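Local coordinates for BIS(5'-nucleosyl)-tetraphosphatase (Diadenosine tetraphosphatase), putative (Plasmodium falciparum, PDB 5CFJ), which probably hydrolyses diadenosine tetraphosphate asymmetrically and belongs to the Nudix hydrolases of the malaria parasite, at residues A[69-73]-A[74-78]; A[56-59]-A[60-64]. All blocks are in the same frame, centred on the assembly; numbering follows the deposited sequence.

Overall arrangement
Both interactions are local, and they follow each other in one Nudix domain: interaction 2 (56-64) covers the N-cap and first turns of helix 57-69, and interaction 1 (69-78) is the turn that leaves this helix and starts strand 76-89. Both are partly buried: Ile-71 and Tyr-76 in interaction 1, Thr-60 and Ala-61 in interaction 2 lie inside, while Lys-73, Asp-74, Ser-56 and Glu-59 are exposed. Interaction 2 rests on regular helical backbone bonds, a capping box and charged groups; interaction 1 relies on a 3-10 turn, two bridging waters and an aromatic ring lying against the backbone. They touch by packing: Tyr-76 OH lies 3.5 Å from Val-62 CG2, and Leu-78 CD2 lies 3.9 Å from Leu-58 CD1.

Interaction 1. Residues A[69-73]-A[74-78]; sequences TGINK and DKYKL
Lys-75 N donates to Asn-72 O (3.0 Å) and Tyr-76 N to Lys-73 O (3.2 Å), two successive bonds that wind residues 72-76 into a 3-10 turn between helix 57-69 and strand 76-89 of the Nudix fold. Before the turn, Gly-70 leaves the helix with positive phi, and Thr-69 OG1 accepts from Ile-71 N in an ST turn. The Tyr-76 ring folds back against the turn: with chi1 at 52°, CG sits between the backbone N and the carbonyl carbon, and one ring face is covered by Lys-73. There Lys-73 CA makes a CH-pi contact, 3.7 Å from the centroid of the Tyr-76 ring and displaced toward the rim. Ile-71 CG2 meets the same ring at its edge, 4.0 Å from Tyr-76 CD2, and also packs on Lys-75 CB. Leu-13 of strand 6-16 touches both Ile-71 and Tyr-76, joining the turn to the sheet. On the polar side, Asn-72 OD1 accepts from Lys-73 N at 2.8 Å, which restrains the amide. Lys-75 bends at chi2 and chi4, bringing NZ to the syn side of Asp-74 OD2 in a 2.8 Å salt bridge. One water donates to Gly-70 O and accepts from Asn-72 N and Lys-75 NZ, linking the Lys-75 side chain to the backbone that leads into the turn. A second water accepts from Tyr-76 OH at 2.6 Å and donates to Ile-71 O.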
loop_
_atom_site.group_PDB
_atom_site.type_symbol
_atom_site.label_atom_id
_atom_site.label_comp_id
_atom_site.label_asym_id
_atom_site.label_seq_id
_atom_site.Cartn_x
_atom_site.Cartn_y
_atom_site.Cartn_z
ATOM N N THR A 69 -1.238 0.756 10.565
ATOM C CA THR A 69 -0.398 -0.420 10.792
ATOM C C THR A 69 0.482 -0.330 12.035
ATOM O O THR A 69 1.111 -1.311 12.419
ATOM C CB THR A 69 0.559 -0.681 9.607
ATOM O OG1 THR A 69 1.571 0.332 9.574
ATOM C CG2 THR A 69 -0.161 -0.736 8.278
ATOM N N GLY A 70 0.591 0.856 12.625
ATOM C CA GLY A 70 1.512 1.078 13.727
ATOM C C GLY A 70 2.972 1.163 13.300
ATOM O O GLY A 70 3.854 1.331 14.133
ATOM N N ILE A 71 3.241 1.080 11.999
ATOM C CA ILE A 71 4.617 1.116 11.521
ATOM C C ILE A 71 4.998 2.539 11.135
ATOM O O ILE A 71 4.388 3.126 10.239
ATOM C CB ILE A 71 4.816 0.182 10.315
ATOM C CG1 ILE A 71 4.469 -1.262 10.692
ATOM C CG2 ILE A 71 6.234 0.292 9.789
ATOM C CD1 ILE A 71 4.490 -2.219 9.514
ATOM N N ASN A 72 5.999 3.093 11.819
ATOM C CA ASN A 72 6.461 4.447 11.557
ATOM C C ASN A 72 7.593 4.463 10.540
ATOM O O ASN A 72 8.176 3.424 10.232
ATOM C CB ASN A 72 6.914 5.113 12.857
ATOM C CG ASN A 72 6.614 6.594 12.885
ATOM O OD1 ASN A 72 6.467 7.236 11.845
ATOM N ND2 ASN A 72 6.516 7.146 14.084
ATOM N N LYS A 73 7.920 5.647 10.030
ATOM C CA LYS A 73 8.847 5.745 8.910
ATOM C C LYS A 73 10.278 5.350 9.249
ATOM O O LYS A 73 11.050 5.049 8.351
ATOM C CB LYS A 73 8.824 7.153 8.320
ATOM C CG LYS A 73 9.344 8.229 9.231
ATOM C CD LYS A 73 9.456 9.543 8.474
ATOM C CE LYS A 73 10.032 10.636 9.347
ATOM N NZ LYS A 73 10.180 11.905 8.586
ATOM N N ASP A 74 10.634 5.313 10.530
ATOM C CA ASP A 74 11.975 4.862 10.893
ATOM C C ASP A 74 12.147 3.370 10.603
ATOM O O ASP A 74 13.265 2.865 10.585
ATOM C CB ASP A 74 12.274 5.151 12.364
ATOM C CG ASP A 74 11.352 4.402 13.290
ATOM O OD1 ASP A 74 10.154 4.746 13.324
ATOM O OD2 ASP A 74 11.817 3.466 13.974
ATOM N N LYS A 75 11.040 2.669 10.361
ATOM C CA LYS A 75 11.085 1.229 10.104
ATOM C C LYS A 75 11.290 0.875 8.641
ATOM O O LYS A 75 11.499 -0.290 8.307
ATOM C CB LYS A 75 9.795 0.564 10.586
ATOM C CG LYS A 75 9.499 0.778 12.054
ATOM C CD LYS A 75 10.638 0.272 12.920
ATOM C CE LYS A 75 10.256 0.295 14.387
ATOM N NZ LYS A 75 9.886 1.651 14.869
ATOM N N TYR A 76 11.196 1.861 7.757
ATOM C CA TYR A 76 11.304 1.548 6.337
ATOM C C TYR A 76 12.132 2.575 5.581
ATOM O O TYR A 76 12.321 3.708 6.033
ATOM C CB TYR A 76 9.910 1.380 5.707
ATOM C CG TYR A 76 8.902 2.490 5.922
ATOM C CD1 TYR A 76 8.989 3.693 5.232
ATOM C CD2 TYR A 76 7.819 2.303 6.778
ATOM C CE1 TYR A 76 8.039 4.680 5.405
ATOM C CE2 TYR A 76 6.867 3.283 6.955
ATOM C CZ TYR A 76 6.984 4.474 6.271
ATOM O OH TYR A 76 6.031 5.458 6.451
ATOM N N LYS A 77 12.645 2.140 4.440
ATOM C CA LYS A 77 13.422 2.982 3.556
ATOM C C LYS A 77 12.539 3.432 2.413
ATOM O O LYS A 77 12.068 2.607 1.627
ATOM C CB LYS A 77 14.623 2.231 3.012
ATOM C CG LYS A 77 15.487 3.043 2.081
ATOM C CD LYS A 77 16.593 2.182 1.502
ATOM C CE LYS A 77 17.447 2.926 0.498
ATOM N NZ LYS A 77 18.532 2.037 -0.000
ATOM N N LEU A 78 12.290 4.729 2.323
ATOM C CA LEU A 78 11.537 5.273 1.206
ATOM C C LEU A 78 12.368 5.132 -0.053
ATOM O O LEU A 78 13.529 5.540 -0.094
ATOM C CB LEU A 78 11.150 6.732 1.457
ATOM C CG LEU A 78 10.102 6.968 2.549
ATOM C CD1 LEU A 78 10.098 8.425 2.989
ATOM C CD2 LEU A 78 8.722 6.552 2.072
HETATM O O HOH W 1 7.051 1.758 14.161
HETATM O O HOH W 2 4.587 5.355 8.661
#

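Interaction 2. Residues A[56-59]-A[60-64]; sequences SGLE and TAVRE
Local helical contacts join 56-59 to 60-64 at the start of helix 57-69, within the Nudix box, the signature sequence of this hydrolase family. Ser-56 is the N-cap, and with Glu-59 it forms a capping box: Glu-59 N donates to Ser-56 OG (3.0 Å), while Ser-56 N donates to Glu-59 OE1 (2.9 Å). With chi1 at -76°, Glu-59 CG lies beside its backbone N, and the extended chain beyond carries OE1 back to Ser-56 N, which meets it on the anti side of the carboxylate. Regular i to i+4 bonds then follow, from Thr-60 N to Ser-56 O, Ala-61 N to Gly-57 O, Val-62 N to Leu-58 O and Arg-63 N to Glu-59 O. Beside the bond to Leu-58 O, Val-62 CG2 rests 3.3 Å from that oxygen and 4.3 Å from Leu-58 CD1. Both side chains face strand 76-89, whereas Ala-61 touches Ile-11 of strand 6-16. The Thr-60 hydroxyl is hydrogen-bonded with Glu-55 and His-51, residues just before the helix. The Arg-63 side chain bends at chi3 (45°). Its NH1 meets Glu-64 OE2 at 2.8 Å, from above the carboxylate plane, and also pairs with Glu-67; NE pairs with Glu-55, and NH2 donates to Leu-50 O. Held by several partners, the guanidinium is probably fixed in orientation and offsets part of the negative charge gathered around it.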
loop_
_atom_site.group_PDB
_atom_site.type_symbol
_atom_site.label_atom_id
_atom_site.label_comp_id
_atom_site.label_asym_id
_atom_site.label_seq_id
_atom_site.Cartn_x
_atom_site.Cartn_y
_atom_site.Cartn_z
ATOM N N SER A 56 2.469 17.332 2.781
ATOM C CA SER A 56 2.808 16.833 1.462
ATOM C C SER A 56 2.115 15.486 1.268
ATOM O O SER A 56 1.692 14.850 2.237
ATOM C CB SER A 56 4.313 16.665 1.317
ATOM O OG SER A 56 4.759 15.679 2.236
ATOM N N GLY A 57 2.026 15.022 0.026
ATOM C CA GLY A 57 1.491 13.692 -0.229
ATOM C C GLY A 57 2.240 12.633 0.572
ATOM O O GLY A 57 1.635 11.727 1.152
ATOM N N LEU A 58 3.562 12.761 0.631
ATOM C CA LEU A 58 4.383 11.800 1.356
ATOM C C LEU A 58 4.080 11.835 2.851
ATOM O O LEU A 58 3.971 10.793 3.489
ATOM C CB LEU A 58 5.868 12.067 1.102
ATOM C CG LEU A 58 6.841 11.101 1.774
ATOM C CD1 LEU A 58 6.594 9.674 1.310
ATOM C CD2 LEU A 58 8.277 11.516 1.496
ATOM N N GLU A 59 3.939 13.028 3.422
ATOM C CA GLU A 59 3.585 13.132 4.834
ATOM C C GLU A 59 2.246 12.458 5.120
ATOM O O GLU A 59 2.100 11.748 6.116
ATOM C CB GLU A 59 3.557 14.597 5.279
ATOM C CG GLU A 59 4.949 15.190 5.480
ATOM C CD GLU A 59 4.937 16.684 5.739
ATOM O OE1 GLU A 59 4.001 17.375 5.289
ATOM O OE2 GLU A 59 5.873 17.169 6.397
ATOM N N THR A 60 1.275 12.661 4.239
ATOM C CA THR A 60 -0.019 12.005 4.399
ATOM C C THR A 60 0.154 10.487 4.365
ATOM O O THR A 60 -0.373 9.775 5.208
ATOM C CB THR A 60 -1.004 12.440 3.305
ATOM O OG1 THR A 60 -1.265 13.843 3.437
ATOM C CG2 THR A 60 -2.309 11.659 3.392
ATOM N N ALA A 61 0.917 9.999 3.396
ATOM C CA ALA A 61 1.139 8.568 3.250
ATOM C C ALA A 61 1.778 7.977 4.512
ATOM O O ALA A 61 1.343 6.936 5.016
ATOM C CB ALA A 61 1.998 8.300 2.049
ATOM N N VAL A 62 2.805 8.651 5.029
ATOM C CA VAL A 62 3.492 8.191 6.228
ATOM C C VAL A 62 2.554 8.167 7.432
ATOM O O VAL A 62 2.498 7.181 8.175
ATOM C CB VAL A 62 4.719 9.073 6.523
ATOM C CG1 VAL A 62 5.264 8.799 7.923
ATOM C CG2 VAL A 62 5.795 8.841 5.459
ATOM N N ARG A 63 1.789 9.239 7.615
ATOM C CA ARG A 63 0.859 9.280 8.736
ATOM C C ARG A 63 -0.213 8.199 8.642
ATOM O O ARG A 63 -0.493 7.520 9.622
ATOM C CB ARG A 63 0.190 10.640 8.840
ATOM C CG ARG A 63 -0.802 10.713 10.007
ATOM C CD ARG A 63 -1.553 12.048 10.084
ATOM N NE ARG A 63 -2.022 12.466 8.765
ATOM C CZ ARG A 63 -3.059 11.927 8.131
ATOM N NH1 ARG A 63 -3.757 10.942 8.691
ATOM N NH2 ARG A 63 -3.381 12.358 6.920
ATOM N N GLU A 64 -0.818 8.044 7.468
ATOM C CA GLU A 64 -1.857 7.034 7.307
ATOM C C GLU A 64 -1.303 5.630 7.523
ATOM O O GLU A 64 -1.959 4.781 8.119
ATOM C CB GLU A 64 -2.509 7.152 5.930
ATOM C CG GLU A 64 -3.348 8.409 5.782
ATOM C CD GLU A 64 -4.671 8.309 6.505
ATOM O OE1 GLU A 64 -5.141 7.173 6.707
ATOM O OE2 GLU A 64 -5.246 9.361 6.855
#